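Local coordinates for aldehyde dehydrogenase (Burkholderia thailandensis, PDB 5J6B), which probably oxidises aldehydes to carboxylic acids with NADP+ as hydride acceptor, as a member of the aldehyde dehydrogenase family, and binds NADPH, at residues Arg298-Ala303 with Ala406-Ser411; Phe413-Gly418 with Lys458-Gly463; Asn451-Gly456 with Ile467-Glu472. All coordinates share one frame; numbering follows the deposited sequence.

Interaction 1 of 3, residues Arg298-Ala303 with Ala406-Ser411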
loop_
_atom_site.group_PDB
_atom_site.type_symbol
_atom_site.label_atom_id
_atom_site.label_comp_id
_atom_site.label_asym_id
_atom_site.label_seq_id
_atom_site.Cartn_x
_atom_site.Cartn_y
_atom_site.Cartn_z
ATOM N N ARG A 298 -22.642 2.061 28.882
ATOM C CA ARG A 298 -24.049 1.940 28.520
ATOM C C ARG A 298 -24.282 0.609 27.817
ATOM O O ARG A 298 -23.577 0.277 26.863
ATOM C CB ARG A 298 -24.471 3.103 27.615
ATOM C CG ARG A 298 -24.215 4.488 28.226
ATOM C CD ARG A 298 -24.638 5.580 27.231
ATOM N NE ARG A 298 -23.666 5.759 26.151
ATOM C CZ ARG A 298 -23.986 6.074 24.896
ATOM N NH1 ARG A 298 -25.259 6.217 24.555
ATOM N NH2 ARG A 298 -23.031 6.233 23.981
ATOM N N ILE A 299 -25.263 -0.152 28.286
ATOM C CA ILE A 299 -25.630 -1.420 27.669
ATOM C C ILE A 299 -27.026 -1.262 27.092
ATOM O O ILE A 299 -27.968 -0.954 27.826
ATOM C CB ILE A 299 -25.586 -2.579 28.675
ATOM C CG1 ILE A 299 -24.184 -2.681 29.299
ATOM C CG2 ILE A 299 -26.007 -3.877 27.984
ATOM C CD1 ILE A 299 -24.126 -3.533 30.556
ATOM N N ILE A 300 -27.155 -1.504 25.786
ATOM C CA ILE A 300 -28.384 -1.282 25.023
ATOM C C ILE A 300 -28.804 -2.647 24.486
ATOM O O ILE A 300 -28.232 -3.137 23.504
ATOM C CB ILE A 300 -28.166 -0.271 23.889
ATOM C CG1 ILE A 300 -27.616 1.052 24.444
ATOM C CG2 ILE A 300 -29.456 -0.045 23.091
ATOM C CD1 ILE A 300 -26.984 1.972 23.386
ATOM N N ALA A 301 -29.789 -3.277 25.130
ATOM C CA ALA A 301 -30.113 -4.679 24.895
ATOM C C ALA A 301 -31.498 -4.829 24.286
ATOM O O ALA A 301 -32.454 -4.178 24.725
ATOM C CB ALA A 301 -30.044 -5.483 26.199
ATOM N N HIS A 302 -31.603 -5.721 23.300
ATOM C CA HIS A 302 -32.862 -5.929 22.596
ATOM C C HIS A 302 -33.901 -6.585 23.501
ATOM O O HIS A 302 -33.589 -7.481 24.297
ATOM C CB HIS A 302 -32.644 -6.791 21.346
ATOM C CG HIS A 302 -33.797 -6.751 20.388
ATOM N ND1 HIS A 302 -34.923 -7.533 20.541
ATOM C CD2 HIS A 302 -34.001 -6.016 19.270
ATOM C CE1 HIS A 302 -35.769 -7.286 19.556
ATOM N NE2 HIS A 302 -35.238 -6.364 18.776
ATOM N N ALA A 303 -35.151 -6.137 23.349
ATOM C CA ALA A 303 -36.266 -6.627 24.155
ATOM C C ALA A 303 -36.374 -8.147 24.142
ATOM O O ALA A 303 -36.776 -8.746 25.142
ATOM C CB ALA A 303 -37.575 -5.999 23.644
ATOM N N ALA A 406 -28.890 5.129 17.061
ATOM C CA ALA A 406 -29.073 6.513 17.493
ATOM C C ALA A 406 -28.743 6.688 18.972
ATOM O O ALA A 406 -28.179 7.717 19.367
ATOM C CB ALA A 406 -30.507 6.970 17.213
ATOM N N ARG A 407 -29.081 5.696 19.809
ATOM C CA ARG A 407 -28.757 5.804 21.229
ATOM C C ARG A 407 -27.246 5.786 21.457
ATOM O O ARG A 407 -26.739 6.549 22.289
ATOM C CB ARG A 407 -29.431 4.688 22.028
ATOM C CG ARG A 407 -30.956 4.790 22.083
ATOM C CD ARG A 407 -31.513 3.662 22.909
ATOM N NE ARG A 407 -32.930 3.396 22.675
ATOM C CZ ARG A 407 -33.748 2.909 23.603
ATOM N NH1 ARG A 407 -33.283 2.665 24.821
ATOM N NH2 ARG A 407 -35.023 2.679 23.325
ATOM N N VAL A 408 -26.518 4.900 20.757
ATOM C CA VAL A 408 -25.052 4.888 20.843
ATOM C C VAL A 408 -24.485 6.258 20.489
ATOM O O VAL A 408 -23.600 6.783 21.176
ATOM C CB VAL A 408 -24.452 3.803 19.927
ATOM C CG1 VAL A 408 -22.912 3.935 19.895
ATOM C CG2 VAL A 408 -24.879 2.403 20.367
ATOM N N ASN A 409 -24.962 6.840 19.382
ATOM C CA ASN A 409 -24.492 8.140 18.914
ATOM C C ASN A 409 -24.997 9.302 19.760
ATOM O O ASN A 409 -24.513 10.423 19.581
ATOM C CB ASN A 409 -24.940 8.365 17.459
ATOM C CG ASN A 409 -24.122 7.551 16.479
ATOM O OD1 ASN A 409 -22.943 7.283 16.723
ATOM N ND2 ASN A 409 -24.742 7.132 15.377
ATOM N N ASP A 410 -25.971 9.071 20.637
ATOM C CA ASP A 410 -26.538 10.128 21.466
ATOM C C ASP A 410 -25.527 10.547 22.532
ATOM O O ASP A 410 -25.678 10.208 23.710
ATOM C CB ASP A 410 -27.838 9.646 22.111
ATOM C CG ASP A 410 -28.476 10.702 22.993
ATOM O OD1 ASP A 410 -28.288 11.917 22.733
ATOM O OD2 ASP A 410 -29.158 10.311 23.953
ATOM N N SER A 411 -24.494 11.279 22.127
ATOM C CA SER A 411 -23.349 11.484 23.002
ATOM C C SER A 411 -22.459 12.575 22.432
ATOM O O SER A 411 -22.408 12.779 21.214
ATOM C CB SER A 411 -22.547 10.186 23.163
ATOM O OG SER A 411 -21.368 10.418 23.913
#
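A buried arginine of strand 298-302 bonds two carbonyls near the C-terminal end of helix 401-409, and an apolar touch beside it completes this helix-on-strand contact. Arg298 supplies the polar part. Its NH1 donates to Arg407 O at 2.7 Å, and its NH2 donates to Val408 O at 2.9 Å. The second bond is nearly straight, with an N-H...O angle of 174°, while the first is more bent. Both oxygens lie at the guanidinium edge, close to its plane. The two carbonyls are met differently. NH1 stands above the carbonyl plane of Arg407, 38° out of it, whereas NH2 is tilted less from the plane of Val408. The side chain of Arg298 turns at chi3 (-77°), which swings the guanidinium round to the helix end. NE donates a hydrogen bond to Asn261 O, so a third carbonyl helps fix the rotation of the group. The helix C-terminus carries a partial negative charge, and the arginine's positive charge probably offsets it.

Next to this grip, Ile300 reaches across with CD1. The methyl packs on Val408 CG2 at 3.7 Å and on Arg407 CB at 3.9 Å. CG1 of Ile300 lies anti to its carbonyl carbon, and the extended chi2 carries CD1 to the helix. Only the base of Arg407 takes part here; its guanidinium forms salt bridges with Asp403 and Glu396. Val408 also packs on Ala263 and Ile265 of the neighbouring strand 263-266. The chain leaves the helix at Asp410, the centre of an inverse gamma turn, whose carboxylate pairs with Arg379 and Arg385. This is the layering of an alpha/beta domain: a helix lies against parallel strands, and a strand side chain donates to carbonyls near the helix's C-terminal end.

Interaction 2 of 3, residues Phe413-Gly418 with Lys458-Gly463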
loop_
_atom_site.group_PDB
_atom_site.type_symbol
_atom_site.label_atom_id
_atom_site.label_comp_id
_atom_site.label_asym_id
_atom_site.label_seq_id
_atom_site.Cartn_x
_atom_site.Cartn_y
_atom_site.Cartn_z
ATOM N N PHE A 413 -19.366 12.064 22.741
ATOM C CA PHE A 413 -18.151 11.278 22.554
ATOM C C PHE A 413 -18.298 10.304 21.381
ATOM O O PHE A 413 -19.350 10.197 20.745
ATOM C CB PHE A 413 -17.805 10.567 23.868
ATOM C CG PHE A 413 -17.675 11.515 25.035
ATOM C CD1 PHE A 413 -16.601 12.389 25.113
ATOM C CD2 PHE A 413 -18.640 11.554 26.034
ATOM C CE1 PHE A 413 -16.467 13.267 26.191
ATOM C CE2 PHE A 413 -18.520 12.436 27.113
ATOM C CZ PHE A 413 -17.433 13.296 27.189
ATOM N N GLY A 414 -17.210 9.602 21.079
ATOM C CA GLY A 414 -17.171 8.749 19.911
ATOM C C GLY A 414 -15.861 7.991 19.813
ATOM O O GLY A 414 -15.113 8.130 18.844
ATOM N N LEU A 415 -15.574 7.181 20.817
ATOM C CA LEU A 415 -14.294 6.492 20.838
ATOM C C LEU A 415 -14.477 5.097 20.268
ATOM O O LEU A 415 -13.963 4.812 19.190
ATOM C CB LEU A 415 -13.721 6.450 22.254
ATOM C CG LEU A 415 -12.214 6.687 22.379
ATOM C CD1 LEU A 415 -11.782 6.701 23.854
ATOM C CD2 LEU A 415 -11.412 5.652 21.614
ATOM N N GLN A 416 -15.189 4.219 20.973
ATOM C CA GLN A 416 -15.498 2.895 20.444
ATOM C C GLN A 416 -16.895 2.493 20.898
ATOM O O GLN A 416 -17.439 3.028 21.866
ATOM C CB GLN A 416 -14.440 1.824 20.849
ATOM C CG GLN A 416 -13.086 2.093 20.165
ATOM C CD GLN A 416 -12.073 0.939 20.157
ATOM O OE1 GLN A 416 -11.086 0.997 19.410
ATOM N NE2 GLN A 416 -12.295 -0.089 20.978
ATOM N N ALA A 417 -17.493 1.585 20.134
ATOM C CA ALA A 417 -18.776 0.989 20.453
ATOM C C ALA A 417 -18.678 -0.489 20.129
ATOM O O ALA A 417 -17.856 -0.906 19.310
ATOM C CB ALA A 417 -19.937 1.617 19.650
ATOM N N GLY A 418 -19.528 -1.283 20.771
ATOM C CA GLY A 418 -19.583 -2.710 20.523
ATOM C C GLY A 418 -20.976 -3.137 20.104
ATOM O O GLY A 418 -21.973 -2.535 20.503
ATOM N N LYS A 458 -15.424 13.109 17.342
ATOM C CA LYS A 458 -16.226 13.987 18.192
ATOM C C LYS A 458 -15.356 14.442 19.364
ATOM O O LYS A 458 -14.205 14.829 19.149
ATOM C CB LYS A 458 -17.514 13.271 18.624
ATOM C CG LYS A 458 -18.411 12.940 17.413
ATOM C CD LYS A 458 -19.449 11.867 17.707
ATOM C CE LYS A 458 -20.586 12.400 18.531
ATOM N NZ LYS A 458 -21.631 11.378 18.815
ATOM N N ASP A 459 -15.866 14.422 20.597
ATOM C CA ASP A 459 -15.069 14.962 21.705
ATOM C C ASP A 459 -14.078 13.955 22.276
ATOM O O ASP A 459 -13.440 14.264 23.296
ATOM C CB ASP A 459 -15.962 15.476 22.833
ATOM C CG ASP A 459 -16.481 16.869 22.565
ATOM O OD1 ASP A 459 -15.986 17.510 21.614
ATOM O OD2 ASP A 459 -17.371 17.323 23.304
ATOM N N SER A 460 -13.919 12.794 21.643
ATOM C CA SER A 460 -13.104 11.698 22.173
ATOM C C SER A 460 -11.667 11.686 21.661
ATOM O O SER A 460 -10.848 10.909 22.176
ATOM C CB SER A 460 -13.752 10.343 21.858
ATOM O OG SER A 460 -14.899 10.120 22.669
ATOM N N GLY A 461 -11.313 12.507 20.683
ATOM C CA GLY A 461 -9.928 12.506 20.261
ATOM C C GLY A 461 -9.723 13.227 18.952
ATOM O O GLY A 461 -10.661 13.748 18.334
ATOM N N LEU A 462 -8.453 13.245 18.551
ATOM C CA LEU A 462 -8.015 13.801 17.273
ATOM C C LEU A 462 -6.735 13.074 16.883
ATOM O O LEU A 462 -5.678 13.340 17.463
ATOM C CB LEU A 462 -7.777 15.306 17.376
ATOM C CG LEU A 462 -7.606 16.039 16.046
ATOM C CD1 LEU A 462 -8.850 15.840 15.169
ATOM C CD2 LEU A 462 -7.333 17.517 16.282
ATOM N N GLY A 463 -6.821 12.178 15.907
ATOM C CA GLY A 463 -5.694 11.357 15.505
ATOM C C GLY A 463 -5.865 9.912 15.955
ATOM O O GLY A 463 -6.838 9.541 16.616
#
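Two backbone groups hold Ser460 OG: Gly414 N donates to it at 2.9 Å, and it is hydrogen-bonded to Gly259 O. The bond from Gly414 is nearly straight, with an N-H...O angle of 169°. OG lies anti to the carbonyl carbon of Ser460 (chi1 -73°), which directs the hydroxyl at the 413-418 backbone. It also rests near Phe413 CB, at 3.2 Å, and close to the edge of the Phe413 ring. The methylene of the serine is used too. Ser460 CB lies 3.9 Å from Leu415 CB, and Leu415 in turn touches the bound NADPH.

Lys458 comes to the same backbone along another path. Its chain bends at chi3, and the aliphatic part passes beside the Phe413 carbonyl. Lys458 NZ makes a weak hydrogen bond to Phe413 O at 3.2 Å. The stronger partner of the ammonium is the carbonyl of Ser411, so the carbonyls of Ser411 and Phe413 face one positive charge. Gly414 presents no side chain where the lysine methylenes pass. Asp459 adds an apolar touch: its CB lies 3.9 Å from Phe413 CD1, and the carboxylate plane is turned 66° from the ring. The carboxylate itself forms a salt bridge with Lys251 of the second subunit.

The contact brings the lead-in to strand 416-420 against the residues before strand 461-462, the outermost strand, within this chain, of a different sheet. Its polar links use main-chain groups of Phe413 and Gly414 on one side and side chains of Lys458 and Ser460 on the other. The hydroxyl, bonded to both Gly414 N and Gly259 O, therefore ties two backbone segments together beside the cofactor pocket.

Interaction 3 of 3, residues Asn451-Gly456 with Ile467-Glu472. With NDP (NADPH dihydro-nicotinamide-adenine-dinucleotide phosphate), chain F.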
loop_
_atom_site.group_PDB
_atom_site.type_symbol
_atom_site.label_atom_id
_atom_site.label_comp_id
_atom_site.label_asym_id
_atom_site.label_seq_id
_atom_site.Cartn_x
_atom_site.Cartn_y
_atom_site.Cartn_z
ATOM N N ASN A 451 -1.579 -3.112 17.744
ATOM C CA ASN A 451 -1.239 -2.691 16.392
ATOM C C ASN A 451 -2.386 -1.973 15.674
ATOM O O ASN A 451 -2.136 -1.314 14.655
ATOM C CB ASN A 451 -0.777 -3.890 15.547
ATOM C CG ASN A 451 -1.891 -4.894 15.305
ATOM O OD1 ASN A 451 -2.698 -5.160 16.193
ATOM N ND2 ASN A 451 -1.954 -5.439 14.088
ATOM N N MET A 452 -3.617 -2.035 16.188
ATOM C CA MET A 452 -4.746 -1.507 15.416
ATOM C C MET A 452 -4.826 0.019 15.500
ATOM O O MET A 452 -4.412 0.622 16.501
ATOM C CB MET A 452 -6.061 -2.116 15.903
ATOM C CG MET A 452 -6.628 -1.501 17.209
ATOM S SD MET A 452 -7.970 -2.501 17.913
ATOM C CE MET A 452 -8.988 -1.246 18.693
ATOM N N PRO A 453 -5.363 0.673 14.462
ATOM C CA PRO A 453 -5.621 2.113 14.574
ATOM C C PRO A 453 -6.609 2.345 15.705
ATOM O O PRO A 453 -7.625 1.660 15.808
ATOM C CB PRO A 453 -6.208 2.486 13.203
ATOM C CG PRO A 453 -6.836 1.190 12.705
ATOM C CD PRO A 453 -5.927 0.094 13.221
ATOM N N TYR A 454 -6.292 3.292 16.582
ATOM C CA TYR A 454 -7.068 3.481 17.804
ATOM C C TYR A 454 -7.166 4.959 18.132
ATOM O O TYR A 454 -6.140 5.628 18.317
ATOM C CB TYR A 454 -6.449 2.736 18.991
ATOM C CG TYR A 454 -7.167 3.042 20.299
ATOM C CD1 TYR A 454 -8.380 2.433 20.611
ATOM C CD2 TYR A 454 -6.642 3.952 21.209
ATOM C CE1 TYR A 454 -9.039 2.715 21.804
ATOM C CE2 TYR A 454 -7.302 4.245 22.411
ATOM C CZ TYR A 454 -8.486 3.614 22.705
ATOM O OH TYR A 454 -9.131 3.902 23.890
ATOM N N GLY A 455 -8.392 5.446 18.261
ATOM C CA GLY A 455 -8.598 6.807 18.705
ATOM C C GLY A 455 -10.060 7.177 18.580
ATOM O O GLY A 455 -10.914 6.343 18.253
ATOM N N GLY A 456 -10.330 8.452 18.840
ATOM C CA GLY A 456 -11.701 8.912 18.877
ATOM C C GLY A 456 -12.031 9.989 17.867
ATOM O O GLY A 456 -11.143 10.664 17.338
ATOM N N ILE A 467 0.768 1.440 16.586
ATOM C CA ILE A 467 2.160 1.799 16.287
ATOM C C ILE A 467 2.283 2.477 14.919
ATOM O O ILE A 467 2.845 3.573 14.799
ATOM C CB ILE A 467 3.070 0.559 16.380
ATOM C CG1 ILE A 467 3.164 0.049 17.833
ATOM C CG2 ILE A 467 4.461 0.852 15.783
ATOM C CD1 ILE A 467 3.626 1.114 18.832
ATOM N N ARG A 468 1.788 1.817 13.865
ATOM C CA ARG A 468 1.945 2.350 12.508
ATOM C C ARG A 468 1.353 3.746 12.384
ATOM O O ARG A 468 1.912 4.610 11.697
ATOM C CB ARG A 468 1.276 1.428 11.487
ATOM C CG ARG A 468 2.046 0.164 11.136
ATOM C CD ARG A 468 1.410 -0.544 9.926
ATOM N NE ARG A 468 1.467 0.266 8.702
ATOM C CZ ARG A 468 2.549 0.391 7.929
ATOM N NH1 ARG A 468 3.677 -0.234 8.250
ATOM N NH2 ARG A 468 2.515 1.143 6.836
ATOM N N TYR A 469 0.209 3.975 13.028
ATOM C CA TYR A 469 -0.513 5.234 12.896
ATOM C C TYR A 469 0.124 6.336 13.732
ATOM O O TYR A 469 0.117 7.506 13.327
ATOM C CB TYR A 469 -1.990 4.987 13.251
ATOM C CG TYR A 469 -2.463 3.733 12.533
ATOM C CD1 TYR A 469 -2.866 3.785 11.203
ATOM C CD2 TYR A 469 -2.418 2.488 13.157
ATOM C CE1 TYR A 469 -3.254 2.641 10.521
ATOM C CE2 TYR A 469 -2.782 1.339 12.492
ATOM C CZ TYR A 469 -3.202 1.424 11.167
ATOM O OH TYR A 469 -3.582 0.292 10.502
ATOM N N ALA A 470 0.707 5.979 14.874
ATOM C CA ALA A 470 1.457 6.959 15.657
ATOM C C ALA A 470 2.734 7.379 14.934
ATOM O O ALA A 470 3.084 8.563 14.935
ATOM C CB ALA A 470 1.785 6.386 17.038
ATOM N N ILE A 471 3.450 6.414 14.330
ATOM C CA ILE A 471 4.637 6.734 13.532
ATOM C C ILE A 471 4.284 7.738 12.442
ATOM O O ILE A 471 5.041 8.676 12.173
ATOM C CB ILE A 471 5.257 5.452 12.941
ATOM C CG1 ILE A 471 5.891 4.603 14.040
ATOM C CG2 ILE A 471 6.306 5.802 11.888
ATOM C CD1 ILE A 471 6.453 3.265 13.548
ATOM N N GLU A 472 3.119 7.573 11.817
ATOM C CA GLU A 472 2.734 8.479 10.743
ATOM C C GLU A 472 2.611 9.913 11.250
ATOM O O GLU A 472 3.009 10.860 10.563
ATOM C CB GLU A 472 1.427 8.005 10.109
ATOM C CG GLU A 472 0.871 8.952 9.069
ATOM C CD GLU A 472 -0.435 8.461 8.463
ATOM O OE1 GLU A 472 -1.118 7.622 9.094
ATOM O OE2 GLU A 472 -0.775 8.918 7.348
HETATM P PA NDP F . -6.057 13.950 33.132
HETATM O O1A NDP F . -6.584 14.724 31.960
HETATM O O2A NDP F . -6.556 14.509 34.470
HETATM O O5B NDP F . -4.471 13.955 33.154
HETATM C C5B NDP F . -3.739 13.261 32.122
HETATM C C4B NDP F . -2.346 13.836 32.103
HETATM O O4B NDP F . -2.411 15.234 31.739
HETATM C C3B NDP F . -1.600 13.793 33.446
HETATM O O3B NDP F . -0.223 13.510 33.210
HETATM C C2B NDP F . -1.783 15.220 33.970
HETATM O O2B NDP F . -0.768 15.672 34.889
HETATM C C1B NDP F . -1.651 15.986 32.665
HETATM N N9A NDP F . -2.161 17.355 32.714
HETATM C C8A NDP F . -3.368 17.791 33.197
HETATM N N7A NDP F . -3.579 19.074 33.029
HETATM C C5A NDP F . -2.424 19.519 32.401
HETATM C C6A NDP F . -2.023 20.786 31.935
HETATM N N6A NDP F . -2.743 21.907 32.102
HETATM N N1A NDP F . -0.829 20.876 31.312
HETATM C C2A NDP F . -0.074 19.776 31.202
HETATM N N3A NDP F . -0.333 18.538 31.630
HETATM C C4A NDP F . -1.539 18.471 32.210
HETATM O O3 NDP F . -6.578 12.449 33.040
HETATM P PN NDP F . -6.315 11.168 33.951
HETATM O O1N NDP F . -4.866 11.066 34.278
HETATM O O2N NDP F . -7.195 11.276 35.182
HETATM O O5D NDP F . -6.818 9.937 33.061
HETATM C C5D NDP F . -8.200 9.624 32.816
HETATM C C4D NDP F . -8.592 10.164 31.463
HETATM O O4D NDP F . -7.756 9.564 30.432
HETATM C C3D NDP F . -10.047 9.849 31.078
HETATM O O3D NDP F . -10.738 10.918 30.441
HETATM C C2D NDP F . -9.873 8.681 30.113
HETATM O O2D NDP F . -10.940 8.403 29.217
HETATM C C1D NDP F . -8.602 9.101 29.395
HETATM N N1N NDP F . -8.035 7.943 28.715
HETATM C C2N NDP F . -7.833 7.940 27.354
HETATM C C3N NDP F . -7.445 6.838 26.676
HETATM C C7N NDP F . -7.145 6.857 25.198
HETATM O O7N NDP F . -6.100 6.303 24.816
HETATM N N7N NDP F . -8.015 7.425 24.360
HETATM C C4N NDP F . -7.332 5.520 27.403
HETATM C C5N NDP F . -7.226 5.738 28.870
HETATM C C6N NDP F . -7.632 6.858 29.437
HETATM P P2B NDP F . -0.813 15.302 36.469
HETATM O O1X NDP F . -1.879 14.287 36.740
HETATM O O2X NDP F . 0.602 14.794 36.740
HETATM O O3X NDP F . -1.106 16.626 37.200
HETATM O O HOH W 1 0.607 -0.779 14.142
HETATM O O HOH W 2 -2.713 -1.759 11.727
#
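Pro453 lies over one face of the Tyr469 ring in a CH-pi contact. Its CB stands 3.6 Å from the ring centroid and only 9° off the normal, so the methylene sits almost exactly above the centre. Pro453 CD touches Tyr469 CE2 at 3.5 Å. The two side chains run side by side and point the same way. Tyr469 has CG anti to its carbonyl carbon (chi1 -47°), which lays the ring along the proline. Arg468 CB lies on the opposite face, offset toward the rim.

A polar shell borders the ring. Asn451 O comes to its edge, near the ring plane, at 3.5 Å from Tyr469 CE2. The same carbonyl accepts from two waters. One water bonds to Asn451 O at 2.8 Å and accepts from Arg468 N at 2.9 Å, bridging to a backbone N-H in the first turn of the helix. The other donates to Asn451 O at 3.0 Å and lies beside Tyr469 OH, at a spacing too short to be relied on. The link between loop and helix is thus partly apolar and partly carried by water.

Farther out, the side-chain ND2 of Asn451 donates to Asn133 O of the second subunit, and Val132 of that subunit packs on Tyr469. Beyond Pro453 the loop turns toward the cofactor. Tyr454 CE2 lies 3.4 Å from O7N of the NADPH carboxamide, which sits at the ring edge. Tyr454 also packs on Cys293 and on Gln416 of strand 416-420. Helix 467-473 also sets Ile467 and Ile471 against helices 103-123 and 164-178, so the loop lies between the cofactor pocket and this helical layer, next to the subunit interface.

Strand 298-302 comes first, and interaction 1 closes a long loop when the chain returns as helix 401-409. Interaction 2 opens directly afterwards at 413-418, so the two are in series. They touch where Val408 packs on Ala417, and both reach the sheet that holds strands 298-302 and 416-420. Interaction 3 opens at 451-456, before 458-463 closes interaction 2, and ends at 467-472. These two contacts therefore cross, and Gln416 and Leu415 pack on the 451-456 loop. Together they tie that sheet to strand 461-462 of the second sheet and to helix 467-473. Interactions 2 and 3 also touch the second subunit.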